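Local atomic coordinates of D-aminoacid aminotransferase-like PLP-dependent enzyme (Haemophilus somnus, PDB entry 3CEB), a protein that carries covalently bound pyridoxal phosphate and belongs to the class IV aminotransferase family, possibly acting as a 4-amino-4-deoxychorismate lyase. Residues C66-D69 / D74-L77. Sequence-based numbering, arbitrary orientation.
Sequences CRID and DYVL
D69 and V76 form an antiparallel hydrogen-bonded pair at the turn end of a beta hairpin: D69 N donates to V76 O, and V76 N donates to D69 O, each at 2.9 Å. The next pair, I68 with L77, is non-hydrogen-bonded, and its side chains emerge on the face shared with C66 and Y75. There L77 does the reaching. L77 CG lies anti to the backbone N (chi1 168°), which carries L77 CD1 toward strand 63-70, 3.9 Å from both C66 CB and I68 CG1. I68 CG2 turns toward Y75, two residues before L77, resting 3.8 Å from Y75 CB, so the two branches of I68 diverge along the partner strand. The reverse face carries a polar pairing along one strand. R67 presents NE and NH2 side-on to the D69 carboxylate, which lies at the guanidinium edge, in its plane; NE to OD1 measures 2.6 Å and NH2 to OD2 3.2 Å. Two such bonds restrict rotation of both groups. F8 of strand 7-14 adds a cation-pi partner to R67. Strand 63-70 lies between strands 7-14 and 75-82 in an antiparallel sheet, while helix 46-51 packs on the apolar face through L46, I49 and I50.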
loop_
_atom_site.group_PDB
_atom_site.type_symbol
_atom_site.label_atom_id
_atom_site.label_comp_id
_atom_site.label_asym_id
_atom_site.label_seq_id
_atom_site.Cartn_x
_atom_site.Cartn_y
_atom_site.Cartn_z
ATOM N N CYS A 66 7.266 -8.077 6.197
ATOM C CA CYS A 66 6.409 -9.193 6.593
ATOM C C CYS A 66 5.122 -9.138 5.817
ATOM O O CYS A 66 4.420 -8.135 5.832
ATOM C CB CYS A 66 6.034 -9.143 8.070
ATOM S SG CYS A 66 7.400 -9.251 9.207
ATOM N N ARG A 67 4.832 -10.230 5.144
ATOM C CA ARG A 67 3.639 -10.336 4.375
ATOM C C ARG A 67 2.731 -11.376 4.995
ATOM O O ARG A 67 3.160 -12.524 5.248
ATOM C CB ARG A 67 4.016 -10.780 2.986
ATOM C CG ARG A 67 2.867 -10.730 2.022
ATOM C CD ARG A 67 3.303 -11.301 0.674
ATOM N NE ARG A 67 2.150 -11.701 -0.123
ATOM C CZ ARG A 67 1.885 -11.196 -1.314
ATOM N NH1 ARG A 67 2.700 -10.297 -1.842
ATOM N NH2 ARG A 67 0.846 -11.616 -2.003
ATOM N N ILE A 68 1.483 -10.978 5.253
ATOM C CA ILE A 68 0.510 -11.905 5.738
ATOM C C ILE A 68 -0.573 -12.074 4.689
ATOM O O ILE A 68 -1.347 -11.157 4.453
ATOM C CB ILE A 68 -0.140 -11.460 7.045
ATOM C CG1 ILE A 68 0.913 -11.303 8.155
ATOM C CG2 ILE A 68 -1.203 -12.508 7.460
ATOM C CD1 ILE A 68 0.365 -10.713 9.492
ATOM N N ASP A 69 -0.605 -13.239 4.038
ATOM C CA ASP A 69 -1.674 -13.532 3.119
ATOM C C ASP A 69 -2.781 -14.207 3.936
ATOM O O ASP A 69 -2.493 -15.033 4.798
ATOM C CB ASP A 69 -1.213 -14.469 2.014
ATOM C CG ASP A 69 -0.324 -13.796 0.983
ATOM O OD1 ASP A 69 0.868 -13.528 1.254
ATOM O OD2 ASP A 69 -0.824 -13.580 -0.145
ATOM N N ASP A 74 -7.646 -18.586 7.824
ATOM C CA ASP A 74 -6.241 -18.959 7.990
ATOM C C ASP A 74 -5.373 -17.873 7.390
ATOM O O ASP A 74 -5.860 -16.964 6.722
ATOM C CB ASP A 74 -5.992 -20.259 7.277
ATOM C CG ASP A 74 -4.716 -20.964 7.696
ATOM O OD1 ASP A 74 -4.041 -20.635 8.693
ATOM O OD2 ASP A 74 -4.415 -21.951 7.010
ATOM N N TYR A 75 -4.079 -17.979 7.617
ATOM C CA TYR A 75 -3.145 -16.966 7.156
ATOM C C TYR A 75 -1.801 -17.657 6.961
ATOM O O TYR A 75 -1.596 -18.778 7.425
ATOM C CB TYR A 75 -3.032 -15.808 8.163
ATOM C CG TYR A 75 -2.304 -16.203 9.421
ATOM C CD1 TYR A 75 -0.920 -16.141 9.485
ATOM C CD2 TYR A 75 -2.998 -16.701 10.528
ATOM C CE1 TYR A 75 -0.213 -16.526 10.645
ATOM C CE2 TYR A 75 -2.309 -17.141 11.683
ATOM C CZ TYR A 75 -0.905 -17.032 11.748
ATOM O OH TYR A 75 -0.215 -17.423 12.884
ATOM N N VAL A 76 -0.931 -17.001 6.226
ATOM C CA VAL A 76 0.449 -17.397 6.070
ATOM C C VAL A 76 1.291 -16.130 6.259
ATOM O O VAL A 76 1.014 -15.040 5.693
ATOM C CB VAL A 76 0.720 -18.035 4.675
ATOM C CG1 VAL A 76 2.192 -18.219 4.444
ATOM C CG2 VAL A 76 0.034 -19.402 4.551
ATOM N N LEU A 77 2.301 -16.267 7.103
ATOM C CA LEU A 77 3.269 -15.196 7.325
ATOM C C LEU A 77 4.518 -15.597 6.642
ATOM O O LEU A 77 4.915 -16.726 6.714
ATOM C CB LEU A 77 3.588 -15.014 8.794
ATOM C CG LEU A 77 4.785 -14.120 9.116
ATOM C CD1 LEU A 77 4.548 -12.631 8.761
ATOM C CD2 LEU A 77 5.074 -14.268 10.583
#